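Local atomic coordinates of DNA/pantothenate metabolism flavoprotein (Streptomyces sparsogenes DSM 40356, PDB entry 7CFU), a protein that binds flavin mononucleotide and, as an FMN-dependent cysteine decarboxylase, probably carries out the oxidative decarboxylation of a cysteine in a biosynthetic pathway. Residues A20-L25 with A99-I104. Residues are numbered along the deposited sequence; the frame is centred on the assembly and turned at random.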
ATOM      1  N   ALA A  20      42.658 -19.748  -5.744  1.00 73.35           N
ATOM      2  CA  ALA A  20      41.401 -20.260  -5.212  1.00 72.37           C
ATOM      3  C   ALA A  20      41.018 -19.627  -3.883  1.00 70.66           C
ATOM      4  O   ALA A  20      39.849 -19.707  -3.489  1.00 74.52           O
ATOM      5  CB  ALA A  20      41.479 -21.779  -5.057  1.00 74.29           C
ATOM      6  N   GLN A  21      41.963 -19.002  -3.187  1.00 67.91           N
ATOM      7  CA  GLN A  21      41.683 -18.323  -1.930  1.00 65.58           C
ATOM      8  C   GLN A  21      41.581 -16.809  -2.084  1.00 61.99           C
ATOM      9  O   GLN A  21      41.370 -16.112  -1.088  1.00 59.28           O
ATOM     10  CB  GLN A  21      42.754 -18.666  -0.885  1.00 63.35           C
ATOM     11  CG  GLN A  21      42.837 -20.145  -0.514  1.00 73.88           C
ATOM     12  CD  GLN A  21      43.678 -20.958  -1.487  1.00 84.13           C
ATOM     13  OE1 GLN A  21      44.187 -20.433  -2.481  1.00 84.78           O
ATOM     14  NE2 GLN A  21      43.828 -22.248  -1.200  1.00 86.82           N
ATOM     15  N   VAL A  22      41.728 -16.283  -3.300  1.00 54.68           N
ATOM     16  CA  VAL A  22      41.571 -14.850  -3.511  1.00 53.24           C
ATOM     17  C   VAL A  22      40.092 -14.498  -3.423  1.00 48.66           C
ATOM     18  O   VAL A  22      39.249 -15.107  -4.098  1.00 53.29           O
ATOM     19  CB  VAL A  22      42.169 -14.429  -4.862  1.00 55.52           C
ATOM     20  CG1 VAL A  22      41.925 -12.945  -5.119  1.00 48.57           C
ATOM     21  CG2 VAL A  22      43.657 -14.733  -4.907  1.00 55.77           C
ATOM     22  N   ARG A  23      39.766 -13.524  -2.579  1.00 44.58           N
ATOM     23  CA  ARG A  23      38.383 -13.101  -2.383  1.00 43.90           C
ATOM     24  C   ARG A  23      38.071 -11.994  -3.386  1.00 45.22           C
ATOM     25  O   ARG A  23      38.618 -10.887  -3.299  1.00 40.54           O
ATOM     26  CB  ARG A  23      38.162 -12.651  -0.945  1.00 46.12           C
ATOM     27  CG  ARG A  23      38.351 -13.790   0.044  1.00 47.99           C
ATOM     28  CD  ARG A  23      38.320 -13.354   1.492  1.00 44.00           C
ATOM     29  NE  ARG A  23      39.332 -12.359   1.821  1.00 47.69           N
ATOM     30  CZ  ARG A  23      39.510 -11.857   3.041  1.00 58.56           C
ATOM     31  NH1 ARG A  23      38.746 -12.272   4.048  1.00 53.15           N
ATOM     32  NH2 ARG A  23      40.452 -10.942   3.258  1.00 57.80           N
ATOM     33  N   LEU A  24      37.209 -12.297  -4.352  1.00 40.96           N
ATOM     34  CA  LEU A  24      36.889 -11.366  -5.427  1.00 42.67           C
ATOM     35  C   LEU A  24      35.560 -10.680  -5.134  1.00 37.81           C
ATOM     36  O   LEU A  24      34.518 -11.340  -5.058  1.00 39.26           O
ATOM     37  CB  LEU A  24      36.840 -12.097  -6.769  1.00 41.71           C
ATOM     38  CG  LEU A  24      36.340 -11.325  -7.983  1.00 36.94           C
ATOM     39  CD1 LEU A  24      37.249 -10.143  -8.258  1.00 42.82           C
ATOM     40  CD2 LEU A  24      36.306 -12.245  -9.183  1.00 40.88           C
ATOM     41  N   LEU A  25      35.598  -9.359  -4.964  1.00 42.35           N
ATOM     42  CA  LEU A  25      34.396  -8.542  -4.854  1.00 38.04           C
ATOM     43  C   LEU A  25      34.094  -7.929  -6.216  1.00 30.89           C
ATOM     44  O   LEU A  25      34.962  -7.292  -6.822  1.00 40.85           O
ATOM     45  CB  LEU A  25      34.564  -7.452  -3.795  1.00 34.44           C
ATOM     46  CG  LEU A  25      33.318  -6.620  -3.473  1.00 39.22           C
ATOM     47  CD1 LEU A  25      32.182  -7.489  -2.969  1.00 36.47           C
ATOM     48  CD2 LEU A  25      33.661  -5.546  -2.462  1.00 34.55           C
ATOM     49  N   ALA A  99      37.430  -7.791   0.501  1.00 41.49           N
ATOM     50  CA  ALA A  99      37.854  -7.961  -0.883  1.00 37.95           C
ATOM     51  C   ALA A  99      39.371  -8.072  -0.979  1.00 42.35           C
ATOM     52  O   ALA A  99      40.103  -7.291  -0.365  1.00 34.27           O
ATOM     53  CB  ALA A  99      37.356  -6.792  -1.733  1.00 38.01           C
ATOM     54  N   ASP A 100      39.844  -9.080  -1.715  1.00 41.09           N
ATOM     55  CA  ASP A 100      41.248  -9.137  -2.110  1.00 44.51           C
ATOM     56  C   ASP A 100      41.458  -8.519  -3.480  1.00 37.18           C
ATOM     57  O   ASP A 100      42.532  -7.976  -3.753  1.00 45.25           O
ATOM     58  CB  ASP A 100      41.757 -10.585  -2.113  1.00 45.12           C
ATOM     59  CG  ASP A 100      41.694 -11.233  -0.739  1.00 45.88           C
ATOM     60  OD1 ASP A 100      42.022 -10.565   0.273  1.00 45.61           O
ATOM     61  OD2 ASP A 100      41.300 -12.417  -0.678  1.00 46.17           O
ATOM     62  N   VAL A 101      40.451  -8.623  -4.345  1.00 41.90           N
ATOM     63  CA  VAL A 101      40.398  -7.948  -5.635  1.00 43.42           C
ATOM     64  C   VAL A 101      39.014  -7.325  -5.770  1.00 40.61           C
ATOM     65  O   VAL A 101      38.020  -7.905  -5.318  1.00 36.78           O
ATOM     66  CB  VAL A 101      40.671  -8.924  -6.805  1.00 48.80           C
ATOM     67  CG1 VAL A 101      40.407  -8.255  -8.153  1.00 42.40           C
ATOM     68  CG2 VAL A 101      42.089  -9.456  -6.748  1.00 42.52           C
ATOM     69  N   LEU A 102      38.951  -6.130  -6.356  1.00 36.18           N
ATOM     70  CA  LEU A 102      37.692  -5.455  -6.654  1.00 35.47           C
ATOM     71  C   LEU A 102      37.573  -5.303  -8.163  1.00 38.11           C
ATOM     72  O   LEU A 102      38.450  -4.708  -8.803  1.00 37.05           O
ATOM     73  CB  LEU A 102      37.615  -4.086  -5.966  1.00 33.32           C
ATOM     74  CG  LEU A 102      36.421  -3.181  -6.317  1.00 36.54           C
ATOM     75  CD1 LEU A 102      35.087  -3.850  -6.008  1.00 31.37           C
ATOM     76  CD2 LEU A 102      36.517  -1.824  -5.611  1.00 30.16           C
ATOM     77  N   VAL A 103      36.493  -5.829  -8.729  1.00 38.05           N
ATOM     78  CA  VAL A 103      36.221  -5.715 -10.156  1.00 35.68           C
ATOM     79  C   VAL A 103      34.871  -5.035 -10.334  1.00 37.06           C
ATOM     80  O   VAL A 103      33.861  -5.496  -9.790  1.00 36.62           O
ATOM     81  CB  VAL A 103      36.227  -7.089 -10.848  1.00 42.82           C
ATOM     82  CG1 VAL A 103      35.716  -6.960 -12.278  1.00 41.67           C
ATOM     83  CG2 VAL A 103      37.626  -7.701 -10.813  1.00 45.37           C
ATOM     84  N   ILE A 104      34.852  -3.961 -11.114  1.00 33.74           N
ATOM     85  CA  ILE A 104      33.626  -3.283 -11.504  1.00 30.33           C
ATOM     86  C   ILE A 104      33.374  -3.636 -12.964  1.00 37.00           C
ATOM     87  O   ILE A 104      34.077  -3.149 -13.860  1.00 30.08           O
ATOM     88  CB  ILE A 104      33.731  -1.767 -11.302  1.00 29.89           C
ATOM     89  CG1 ILE A 104      34.374  -1.449  -9.955  1.00 33.63           C
ATOM     90  CG2 ILE A 104      32.362  -1.118 -11.406  1.00 29.00           C
ATOM     91  CD1 ILE A 104      33.560  -1.910  -8.781  1.00 36.77           C
TER
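A99, the first residue to leave the helix 91-98, sets its methyl against L25, with CB of A99 3.5 Å from CB of L25 and CD2 of the leucine also near it. D100 then turns its carboxylate back onto R23. Its CG stands beside its own backbone N (chi1 -62°), which lets OD2 take the amide N-H of R23 at 2.7 Å, on the anti side, while NE of the same arginine comes from above the carboxylate plane at 3.2 Å in a salt bridge. The arginine chain bends at chi3 to make this return, and NH2 adds a weak bond to OD1; W98 meets the same guanidinium in a cation-pi contact. In the reverse direction, O of R23 accepts two donors, N of D100 at 2.7 Å and N of V101. With an alanine in place of D100, the R23 amide and guanidinium would probably lose their shared acceptor and the arginine side chain would be freer to turn. From V101 on the ladder is regular: O of V101 accepts the N-H of L25, while CG1 of V101 touches CD1 of L24 and CG2 reaches CG1 of V22. V22 and V101 pack against helix 187-199. L102 lies alongside L25 on the other face, pointing the same way. N of V103 bonds O of L25 at 2.8 Å, and CG2 of V103 meets CD1 of L24 at 3.6 Å. Strands 23-28 and 101-107 are neighbouring inner strands of a parallel sheet in 2-1-3-4-5 order, flanked by helices, in a three-layer alpha/beta flavoprotein fold.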